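Local atomic coordinates of putative NAD(P)H:FMN oxidoreductase (Porphyromonas gingivalis W83, PDB entry 3GE5), a protein that belongs to the nitroreductase family, binds flavin mononucleotide and probably acts as an FMN-dependent oxidoreductase. Residues Cys146-Ala151 with Val166-Leu171; Leu75-Glu80 with Tyr101-Gly106; Asp107-Trp112 with Pro160-Pro165. All blocks are in the same frame, centred on the assembly; numbering follows the deposited sequence.

Contact 1. Residues Cys146-Ala151 with Val166-Leu171; sequences CAFDQA and VSILAL. With FMN (flavin mononucleotide), chain C.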
loop_
_atom_site.group_PDB
_atom_site.type_symbol
_atom_site.label_atom_id
_atom_site.label_comp_id
_atom_site.label_asym_id
_atom_site.label_seq_id
_atom_site.Cartn_x
_atom_site.Cartn_y
_atom_site.Cartn_z
ATOM N N CYS A 146 -12.442 1.478 5.600
ATOM C CA CYS A 146 -12.567 0.087 6.091
ATOM C C CYS A 146 -13.678 -0.072 7.113
ATOM O O CYS A 146 -14.077 -1.208 7.411
ATOM C CB CYS A 146 -11.257 -0.355 6.688
ATOM S SG CYS A 146 -9.970 -0.649 5.434
ATOM N N ALA A 147 -14.243 1.048 7.616
ATOM C CA ALA A 147 -15.350 0.956 8.580
ATOM C C ALA A 147 -16.681 0.813 7.825
ATOM O O ALA A 147 -17.393 1.780 7.636
ATOM C CB ALA A 147 -15.374 2.175 9.543
ATOM N N PHE A 148 -16.999 -0.421 7.429
ATOM C CA PHE A 148 -18.245 -0.741 6.758
ATOM C C PHE A 148 -18.611 -2.188 7.005
ATOM O O PHE A 148 -17.773 -2.973 7.385
ATOM C CB PHE A 148 -18.215 -0.435 5.255
ATOM C CG PHE A 148 -17.262 -1.278 4.442
ATOM C CD1 PHE A 148 -15.939 -0.912 4.286
ATOM C CD2 PHE A 148 -17.733 -2.408 3.742
ATOM C CE1 PHE A 148 -15.047 -1.707 3.575
ATOM C CE2 PHE A 148 -16.867 -3.163 2.996
ATOM C CZ PHE A 148 -15.514 -2.813 2.914
ATOM N N ASP A 149 -19.891 -2.498 6.816
ATOM C CA ASP A 149 -20.442 -3.829 7.087
ATOM C C ASP A 149 -20.098 -4.701 5.859
ATOM O O ASP A 149 -20.742 -4.635 4.813
ATOM C CB ASP A 149 -21.951 -3.727 7.318
ATOM C CG ASP A 149 -22.595 -5.053 7.657
ATOM O OD1 ASP A 149 -22.000 -6.113 7.308
ATOM O OD2 ASP A 149 -23.716 -5.024 8.253
ATOM N N GLN A 150 -19.034 -5.466 5.972
ATOM C CA GLN A 150 -18.531 -6.237 4.810
ATOM C C GLN A 150 -19.522 -7.307 4.341
ATOM O O GLN A 150 -19.741 -7.502 3.129
ATOM C CB GLN A 150 -17.208 -6.891 5.179
ATOM C CG GLN A 150 -16.052 -5.923 5.382
ATOM C CD GLN A 150 -14.885 -6.622 6.013
ATOM O OE1 GLN A 150 -14.931 -6.933 7.218
ATOM N NE2 GLN A 150 -13.842 -6.916 5.209
ATOM N N ALA A 151 -20.113 -8.015 5.298
ATOM C CA ALA A 151 -21.074 -9.055 4.948
ATOM C C ALA A 151 -22.304 -8.473 4.248
ATOM O O ALA A 151 -22.833 -9.086 3.338
ATOM C CB ALA A 151 -21.435 -9.929 6.183
ATOM N N VAL A 166 -12.520 -5.675 1.014
ATOM C CA VAL A 166 -11.538 -5.350 2.077
ATOM C C VAL A 166 -11.548 -3.857 2.448
ATOM O O VAL A 166 -11.548 -3.471 3.617
ATOM C CB VAL A 166 -10.109 -5.777 1.650
ATOM C CG1 VAL A 166 -9.084 -5.463 2.742
ATOM C CG2 VAL A 166 -10.075 -7.290 1.253
ATOM N N SER A 167 -11.583 -3.030 1.409
ATOM C CA SER A 167 -11.439 -1.575 1.503
ATOM C C SER A 167 -12.262 -0.927 0.402
ATOM O O SER A 167 -12.474 -1.540 -0.665
ATOM C CB SER A 167 -9.994 -1.176 1.322
ATOM O OG SER A 167 -9.158 -1.724 2.321
ATOM N N ILE A 168 -12.688 0.314 0.650
ATOM C CA ILE A 168 -13.379 1.132 -0.363
ATOM C C ILE A 168 -12.687 2.472 -0.515
ATOM O O ILE A 168 -12.406 3.141 0.491
ATOM C CB ILE A 168 -14.839 1.392 0.047
ATOM C CG1 ILE A 168 -15.624 0.080 0.242
ATOM C CG2 ILE A 168 -15.545 2.328 -0.974
ATOM C CD1 ILE A 168 -17.021 0.229 0.842
ATOM N N LEU A 169 -12.374 2.869 -1.734
ATOM C CA LEU A 169 -11.810 4.201 -1.966
ATOM C C LEU A 169 -12.975 5.088 -2.316
ATOM O O LEU A 169 -13.613 4.892 -3.326
ATOM C CB LEU A 169 -10.769 4.205 -3.096
ATOM C CG LEU A 169 -9.964 5.520 -3.237
ATOM C CD1 LEU A 169 -9.142 5.761 -1.950
ATOM C CD2 LEU A 169 -9.053 5.522 -4.505
ATOM N N ALA A 170 -13.269 6.045 -1.427
ATOM C CA ALA A 170 -14.319 7.046 -1.653
ATOM C C ALA A 170 -13.658 8.308 -2.229
ATOM O O ALA A 170 -12.723 8.821 -1.636
ATOM C CB ALA A 170 -15.050 7.382 -0.372
ATOM N N LEU A 171 -14.110 8.743 -3.401
ATOM C CA LEU A 171 -13.387 9.787 -4.150
ATOM C C LEU A 171 -14.302 10.740 -4.927
ATOM O O LEU A 171 -15.430 10.417 -5.240
ATOM C CB LEU A 171 -12.344 9.168 -5.105
ATOM C CG LEU A 171 -12.894 8.382 -6.292
ATOM C CD1 LEU A 171 -12.835 9.204 -7.566
ATOM C CD2 LEU A 171 -12.093 7.067 -6.429
HETATM N N1 FMN C . -11.418 7.490 7.515
HETATM C C2 FMN C . -12.768 7.426 7.699
HETATM O O2 FMN C . -13.422 8.461 7.877
HETATM N N3 FMN C . -13.439 6.210 7.704
HETATM C C4 FMN C . -12.775 5.002 7.534
HETATM O O4 FMN C . -13.398 3.896 7.567
HETATM C C4A FMN C . -11.397 5.067 7.345
HETATM N N5 FMN C . -10.704 3.878 7.210
HETATM C C5A FMN C . -9.377 3.913 6.892
HETATM C C6 FMN C . -8.734 2.696 6.650
HETATM C C7 FMN C . -7.392 2.713 6.288
HETATM C C7M FMN C . -6.649 1.434 6.040
HETATM C C8 FMN C . -6.716 3.925 6.147
HETATM C C8M FMN C . -5.280 3.961 5.738
HETATM C C9 FMN C . -7.348 5.111 6.426
HETATM C C9A FMN C . -8.688 5.140 6.785
HETATM N N10 FMN C . -9.366 6.351 7.064
HETATM C C10 FMN C . -10.714 6.304 7.318
HETATM C "C1'" FMN C . -8.703 7.682 6.820
HETATM C "C2'" FMN C . -7.784 7.958 8.007
HETATM O "O2'" FMN C . -8.553 8.505 9.069
HETATM C "C3'" FMN C . -6.623 8.888 7.636
HETATM O "O3'" FMN C . -5.895 8.325 6.538
HETATM C "C4'" FMN C . -5.689 9.204 8.818
HETATM O "O4'" FMN C . -6.350 9.909 9.869
HETATM C "C5'" FMN C . -4.471 10.036 8.399
HETATM O "O5'" FMN C . -4.918 11.266 7.872
HETATM P P FMN C . -4.441 11.747 6.456
HETATM O O1P FMN C . -4.963 10.695 5.490
HETATM O O2P FMN C . -2.926 11.833 6.420
HETATM O O3P FMN C . -5.183 13.041 6.197
#

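Contact 2. Residues Leu75-Glu80 with Tyr101-Gly106; sequences LVVREE and YIITLG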
loop_
_atom_site.group_PDB
_atom_site.type_symbol
_atom_site.label_atom_id
_atom_site.label_comp_id
_atom_site.label_asym_id
_atom_site.label_seq_id
_atom_site.Cartn_x
_atom_site.Cartn_y
_atom_site.Cartn_z
ATOM N N LEU A 75 -14.660 -3.132 -7.976
ATOM C CA LEU A 75 -16.090 -2.931 -8.236
ATOM C C LEU A 75 -16.416 -1.440 -8.066
ATOM O O LEU A 75 -16.390 -0.910 -6.948
ATOM C CB LEU A 75 -16.930 -3.795 -7.296
ATOM C CG LEU A 75 -18.466 -3.610 -7.344
ATOM C CD1 LEU A 75 -19.062 -3.756 -8.730
ATOM C CD2 LEU A 75 -19.076 -4.609 -6.372
ATOM N N VAL A 76 -16.631 -0.773 -9.204
ATOM C CA VAL A 76 -16.858 0.675 -9.238
ATOM C C VAL A 76 -18.339 0.937 -9.019
ATOM O O VAL A 76 -19.188 0.291 -9.684
ATOM C CB VAL A 76 -16.395 1.286 -10.584
ATOM C CG1 VAL A 76 -16.743 2.740 -10.605
ATOM C CG2 VAL A 76 -14.878 1.043 -10.813
ATOM N N VAL A 77 -18.658 1.839 -8.080
ATOM C CA VAL A 77 -20.055 2.217 -7.822
ATOM C C VAL A 77 -20.135 3.738 -7.956
ATOM O O VAL A 77 -19.583 4.481 -7.166
ATOM C CB VAL A 77 -20.538 1.717 -6.442
ATOM C CG1 VAL A 77 -21.931 2.274 -6.148
ATOM C CG2 VAL A 77 -20.520 0.160 -6.424
ATOM N N ARG A 78 -20.805 4.203 -9.001
ATOM C CA ARG A 78 -20.969 5.640 -9.206
ATOM C C ARG A 78 -22.355 6.068 -9.698
ATOM O O ARG A 78 -22.695 7.247 -9.597
ATOM C CB ARG A 78 -19.902 6.177 -10.156
ATOM C CG ARG A 78 -19.909 5.527 -11.465
ATOM C CD ARG A 78 -19.022 6.247 -12.418
ATOM N NE ARG A 78 -18.887 5.451 -13.628
ATOM C CZ ARG A 78 -18.294 5.865 -14.739
ATOM N NH1 ARG A 78 -17.755 7.085 -14.801
ATOM N NH2 ARG A 78 -18.229 5.038 -15.778
ATOM N N GLU A 79 -23.158 5.146 -10.226
ATOM C CA GLU A 79 -24.533 5.489 -10.604
ATOM C C GLU A 79 -25.382 5.599 -9.354
ATOM O O GLU A 79 -25.093 5.006 -8.300
ATOM C CB GLU A 79 -25.133 4.442 -11.529
ATOM C CG GLU A 79 -24.425 4.364 -12.846
ATOM C CD GLU A 79 -25.053 3.328 -13.757
ATOM O OE1 GLU A 79 -25.983 2.588 -13.296
ATOM O OE2 GLU A 79 -24.584 3.255 -14.916
ATOM N N GLU A 80 -26.452 6.368 -9.449
ATOM C CA GLU A 80 -27.215 6.678 -8.239
ATOM C C GLU A 80 -27.777 5.457 -7.523
ATOM O O GLU A 80 -27.733 5.395 -6.287
ATOM C CB GLU A 80 -28.342 7.685 -8.553
ATOM C CG GLU A 80 -27.827 9.119 -8.498
ATOM C CD GLU A 80 -27.009 9.395 -7.224
ATOM O OE1 GLU A 80 -27.622 9.401 -6.126
ATOM O OE2 GLU A 80 -25.763 9.569 -7.322
ATOM N N TYR A 101 -17.307 5.406 -5.565
ATOM C CA TYR A 101 -16.700 4.417 -4.683
ATOM C C TYR A 101 -16.026 3.321 -5.506
ATOM O O TYR A 101 -16.603 2.795 -6.457
ATOM C CB TYR A 101 -17.736 3.769 -3.766
ATOM C CG TYR A 101 -18.598 4.743 -3.017
ATOM C CD1 TYR A 101 -18.247 5.181 -1.745
ATOM C CD2 TYR A 101 -19.809 5.188 -3.571
ATOM C CE1 TYR A 101 -19.069 6.056 -1.033
ATOM C CE2 TYR A 101 -20.639 6.050 -2.873
ATOM C CZ TYR A 101 -20.269 6.478 -1.613
ATOM O OH TYR A 101 -21.124 7.342 -0.952
ATOM N N ILE A 102 -14.791 2.989 -5.148
ATOM C CA ILE A 102 -14.136 1.816 -5.717
ATOM C C ILE A 102 -13.990 0.766 -4.600
ATOM O O ILE A 102 -13.186 0.959 -3.648
ATOM C CB ILE A 102 -12.753 2.118 -6.351
ATOM C CG1 ILE A 102 -12.862 3.221 -7.416
ATOM C CG2 ILE A 102 -12.156 0.825 -6.938
ATOM C CD1 ILE A 102 -11.445 3.771 -7.916
ATOM N N ILE A 103 -14.811 -0.280 -4.710
ATOM C CA ILE A 103 -14.811 -1.372 -3.703
ATOM C C ILE A 103 -13.751 -2.357 -4.132
ATOM O O ILE A 103 -13.884 -2.994 -5.193
ATOM C CB ILE A 103 -16.169 -2.092 -3.601
ATOM C CG1 ILE A 103 -17.314 -1.077 -3.470
ATOM C CG2 ILE A 103 -16.134 -3.126 -2.433
ATOM C CD1 ILE A 103 -18.714 -1.625 -3.400
ATOM N N THR A 104 -12.696 -2.503 -3.335
ATOM C CA THR A 104 -11.630 -3.432 -3.667
ATOM C C THR A 104 -11.892 -4.771 -2.991
ATOM O O THR A 104 -11.890 -4.879 -1.764
ATOM C CB THR A 104 -10.257 -2.880 -3.292
ATOM O OG1 THR A 104 -10.090 -1.629 -3.971
ATOM C CG2 THR A 104 -9.108 -3.832 -3.674
ATOM N N LEU A 105 -12.106 -5.770 -3.845
ATOM C CA LEU A 105 -12.396 -7.103 -3.448
ATOM C C LEU A 105 -11.110 -7.910 -3.459
ATOM O O LEU A 105 -10.304 -7.793 -4.404
ATOM C CB LEU A 105 -13.363 -7.758 -4.438
ATOM C CG LEU A 105 -14.631 -6.977 -4.786
ATOM C CD1 LEU A 105 -15.534 -7.777 -5.701
ATOM C CD2 LEU A 105 -15.369 -6.570 -3.457
ATOM N N GLY A 106 -10.918 -8.727 -2.431
ATOM C CA GLY A 106 -9.762 -9.617 -2.377
ATOM C C GLY A 106 -10.229 -11.046 -2.576
ATOM O O GLY A 106 -11.231 -11.471 -1.971
#

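Contact 3. Residues Asp107-Trp112 with Pro160-Pro165; sequences DHQRAW and PSHMTP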
loop_
_atom_site.group_PDB
_atom_site.type_symbol
_atom_site.label_atom_id
_atom_site.label_comp_id
_atom_site.label_asym_id
_atom_site.label_seq_id
_atom_site.Cartn_x
_atom_site.Cartn_y
_atom_site.Cartn_z
ATOM N N ASP A 107 -9.535 -11.779 -3.441
ATOM C CA ASP A 107 -9.935 -13.141 -3.809
ATOM C C ASP A 107 -9.061 -14.156 -3.045
ATOM O O ASP A 107 -7.900 -14.371 -3.406
ATOM C CB ASP A 107 -9.845 -13.314 -5.314
ATOM C CG ASP A 107 -10.450 -14.603 -5.797
ATOM O OD1 ASP A 107 -10.444 -15.609 -5.047
ATOM O OD2 ASP A 107 -10.903 -14.608 -6.944
ATOM N N HIS A 108 -9.612 -14.767 -2.001
ATOM C CA HIS A 108 -8.819 -15.706 -1.216
ATOM C C HIS A 108 -8.353 -16.919 -2.027
ATOM O O HIS A 108 -7.260 -17.448 -1.775
ATOM C CB HIS A 108 -9.546 -16.072 0.065
ATOM C CG HIS A 108 -9.519 -14.970 1.078
ATOM N ND1 HIS A 108 -8.383 -14.647 1.789
ATOM C CD2 HIS A 108 -10.471 -14.089 1.474
ATOM C CE1 HIS A 108 -8.643 -13.636 2.597
ATOM N NE2 HIS A 108 -9.902 -13.276 2.424
ATOM N N GLN A 109 -9.124 -17.313 -3.045
ATOM C CA GLN A 109 -8.709 -18.460 -3.854
ATOM C C GLN A 109 -7.497 -18.148 -4.753
ATOM O O GLN A 109 -6.864 -19.067 -5.272
ATOM C CB GLN A 109 -9.868 -18.962 -4.708
ATOM C CG GLN A 109 -10.984 -19.602 -3.994
ATOM C CD GLN A 109 -12.147 -19.983 -4.967
ATOM O OE1 GLN A 109 -12.189 -19.616 -6.179
ATOM N NE2 GLN A 109 -13.080 -20.658 -4.427
ATOM N N ARG A 110 -7.206 -16.861 -4.992
ATOM C CA ARG A 110 -6.124 -16.459 -5.892
ATOM C C ARG A 110 -4.903 -15.892 -5.198
ATOM O O ARG A 110 -3.859 -15.801 -5.829
ATOM C CB ARG A 110 -6.644 -15.473 -6.959
ATOM C CG ARG A 110 -7.728 -16.105 -7.796
ATOM C CD ARG A 110 -7.999 -15.399 -9.095
ATOM N NE ARG A 110 -8.517 -14.056 -8.851
ATOM C CZ ARG A 110 -7.802 -12.944 -8.953
ATOM N NH1 ARG A 110 -6.515 -13.004 -9.313
ATOM N NH2 ARG A 110 -8.373 -11.768 -8.694
ATOM N N ALA A 111 -5.040 -15.493 -3.929
ATOM C CA ALA A 111 -3.968 -14.865 -3.177
ATOM C C ALA A 111 -2.955 -15.894 -2.644
ATOM O O ALA A 111 -3.335 -16.992 -2.224
ATOM C CB ALA A 111 -4.564 -14.045 -1.993
ATOM N N TRP A 112 -1.663 -15.524 -2.719
ATOM C CA TRP A 112 -0.586 -16.309 -2.164
ATOM C C TRP A 112 -0.824 -16.679 -0.707
ATOM O O TRP A 112 -1.273 -15.814 0.085
ATOM C CB TRP A 112 0.725 -15.529 -2.333
ATOM C CG TRP A 112 1.924 -16.253 -1.809
ATOM C CD1 TRP A 112 2.458 -17.415 -2.282
ATOM C CD2 TRP A 112 2.763 -15.846 -0.705
ATOM N NE1 TRP A 112 3.532 -17.778 -1.524
ATOM C CE2 TRP A 112 3.757 -16.831 -0.559
ATOM C CE3 TRP A 112 2.740 -14.764 0.194
ATOM C CZ2 TRP A 112 4.737 -16.759 0.432
ATOM C CZ3 TRP A 112 3.724 -14.696 1.166
ATOM C CH2 TRP A 112 4.705 -15.684 1.277
ATOM N N PRO A 160 -19.202 -13.397 -4.355
ATOM C CA PRO A 160 -18.976 -14.799 -3.970
ATOM C C PRO A 160 -18.275 -14.931 -2.616
ATOM O O PRO A 160 -17.480 -14.066 -2.259
ATOM C CB PRO A 160 -18.043 -15.322 -5.073
ATOM C CG PRO A 160 -18.246 -14.444 -6.243
ATOM C CD PRO A 160 -18.614 -13.083 -5.669
ATOM N N SER A 161 -18.563 -16.022 -1.901
ATOM C CA SER A 161 -18.026 -16.247 -0.555
ATOM C C SER A 161 -16.516 -16.124 -0.493
ATOM O O SER A 161 -15.981 -15.554 0.450
ATOM C CB SER A 161 -18.432 -17.633 -0.031
ATOM O OG SER A 161 -19.831 -17.701 0.172
ATOM N N HIS A 162 -15.848 -16.611 -1.531
ATOM C CA HIS A 162 -14.384 -16.648 -1.567
ATOM C C HIS A 162 -13.721 -15.287 -1.838
ATOM O O HIS A 162 -12.479 -15.176 -1.823
ATOM C CB HIS A 162 -13.928 -17.722 -2.564
ATOM C CG HIS A 162 -14.147 -17.353 -3.998
ATOM N ND1 HIS A 162 -15.289 -17.693 -4.692
ATOM C CD2 HIS A 162 -13.368 -16.664 -4.862
ATOM C CE1 HIS A 162 -15.201 -17.222 -5.925
ATOM N NE2 HIS A 162 -14.042 -16.592 -6.052
HETATM N N MSE A 163 -14.521 -14.258 -2.050
HETATM C CA MSE A 163 -14.022 -12.906 -2.207
HETATM C C MSE A 163 -14.543 -12.036 -1.043
HETATM O O MSE A 163 -15.654 -12.209 -0.579
HETATM C CB MSE A 163 -14.439 -12.362 -3.570
HETATM C CG MSE A 163 -13.810 -13.110 -4.739
HETATM SE SE MSE A 163 -14.749 -12.745 -6.407
HETATM C CE MSE A 163 -14.202 -10.967 -6.642
ATOM N N THR A 164 -13.709 -11.126 -0.563
ATOM C CA THR A 164 -14.056 -10.265 0.542
ATOM C C THR A 164 -13.890 -8.809 0.121
ATOM O O THR A 164 -12.864 -8.446 -0.435
ATOM C CB THR A 164 -13.139 -10.513 1.769
ATOM O OG1 THR A 164 -13.270 -11.883 2.203
ATOM C CG2 THR A 164 -13.532 -9.543 2.941
ATOM N N PRO A 165 -14.920 -7.964 0.358
ATOM C CA PRO A 165 -14.668 -6.517 0.160
ATOM C C PRO A 165 -13.776 -6.007 1.302
ATOM O O PRO A 165 -14.213 -6.005 2.460
ATOM C CB PRO A 165 -16.068 -5.918 0.228
ATOM C CG PRO A 165 -16.872 -6.877 1.072
ATOM C CD PRO A 165 -16.298 -8.243 0.831
#

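Contact 1. Residues Cys146-Ala151 with Val166-Leu171
The phenyl ring of F148 lies against the tip of I168, whose CD1 methyl sits over one face, 3.7 Å from the ring centroid and only 5° off the ring normal, a well-centred CH-pi contact. CG1 of I168 comes within 3.8 Å of F148 CE1, and at the ring edge S167 CA lies near the plane. Because F148 CG is held between its own backbone N and carbonyl carbon (chi1 66°), the ring turns in toward the strand. Earlier in the loop, C146 SG makes a close approach of 3.4 Å to S167 OG; the weak hydrogen bond of that hydroxyl is with W144 NE1. The extended side chain of Q150 brings NE2 near V166 CA, while its hydrogen bond goes to P165 O.

The backbone of the same loop serves the cofactor. FMN O4 is gripped by two N-H groups, A147 N at 3.0 Å (156° at the hydrogen) and C146 N at 3.3 Å; C146 N also makes a weak bond to flavin N5. Together they would polarise the C4 carbonyl. A147 is the centre of an inverse gamma turn, with a weak bond from F148 N to C146 O. R114 NH1 of the second subunit hydrogen-bonds both C146 O and V166 O, so the dimer partner bridges the two segments beside the flavin pocket.

The loop leads from strand 141-145 into helix 150-156, where D149 is the N-cap, its OD1 accepting L152 N. Strand 163-172 runs between strands 100-107 and 141-145, with helix 120-137 packed on V166 and S167.

Contact 2. Residues Leu75-Glu80 with Tyr101-Gly106
Y101 O takes a hydrogen bond from V77 N and a CA-H...O contact from V76 CA: the distance from V77 N to Y101 O is 2.8 Å, with a nearly straight 172° at the hydrogen, and that from V76 CA to Y101 O is 3.5 Å. Y101 N returns a bond of 2.9 Å to V77 O, closing one hydrogen-bonded pair of an antiparallel sheet. The next such pair joins L75 and I103, with I103 N to L75 O at 2.8 Å and L75 N to I103 O at 2.9 Å. Between them V76 and I102 form the non-hydrogen-bonded pair. The N-to-C directions of the two short strands are 158° apart.

L75, V77, Y101 and I103 share one face of the sheet. L75 CB and I103 CB touch, 4.1 Å apart. The side chain of I103 is drawn out beyond CB, CD1 anti to CA (chi2 178°), and it slants across to meet V77 CG2 with its CD1 at 3.9 Å. The ring of Y101 presents an edge to V77 O, CD2 lying 3.7 Å from that oxygen, while its hydroxyl hydrogen-bonds F95 O. All six contributing residues are buried, so the polar backbone atoms are paired within an apolar setting.

V76 and I102 occupy the other face and pack on helix 50-62, I102 also reaching helix 120-137. Helix 80-86 covers Y101 and I103 on their face. Strand 72-77 is the outermost strand of the chain's own sheet on this side, yet L75 and V76 pair in parallel with a strand of the second subunit, continuing the sheet across the interface; on its inner side, strand 100-107 borders strand 163-172.

Contact 3. Residues Asp107-Trp112 with Pro160-Pro165
The side chain of H162 crosses that of Q109 at about a right angle, their flat groups stacked: H162 CB lies 3.6 Å from Q109 NE2, H162 CG is 3.4 Å from Q109 CD, and H162 NE2 at the far end stands 3.5 Å from Q109 OE1. Between these, H162 ND1 faces Q109 NE2 and CE1 faces Q109 OE1. Amide and imidazole planes are only 3° apart, with OE1 above the ring centre. H162 CD2 meets D107 OD1 edge-on at 3.1 Å, the carboxylate plane being turned 44° from the ring. H162 takes up this place because CG is wedged between its backbone N and carbonyl carbon (chi1 72°), which swings the ring toward the loop 107-112.

The carboxylate of D107 has several further partners. Q109 N makes a weak hydrogen bond to OD1, and R110 NE forms a salt bridge to D107 OD2 at 3.1 Å, approaching from above the carboxylate plane. The charge of the arginine would probably favour an ionised D107. On the strand side, D107 CG rests against CG of the selenomethionine M163 at 3.8 Å.

Residues P160 to M163 form a type I beta turn, with M163 N bonded to P160 O, and the turn feeds straight into strand 163-172 of the nitroreductase sheet. Here D107 and M163 make an antiparallel non-hydrogen-bonded pair at the end of the sheet. Just beyond it, H108 N donates to H162 O at 2.9 Å.

D107 O accepts R110 N, so the chain curls back on itself after the strand, and the guanidinium of R110 extends to a hydrogen bond between NH1 and Q70 O.

How the contacts relate
Following the chain from the N terminus, contact 2 comes first: it closes the connection containing helix 80-86 by pairing strand 72-77 with strand 100-107, and is complete before the others open. Contact 3 starts as strand 100-107 ends and closes much later, over helix 120-137 and strand 141-145. Contact 1 opens inside that span and closes after it, across helix 150-156, so contacts 1 and 3 cross. Strand 163-172 carries the second segment of both. It also borders strand 100-107, through backbone bonds such as L169 N to I102 O and G106 N to T164 O, linking the FMN loop, the outer strands and the surface turn in one sheet.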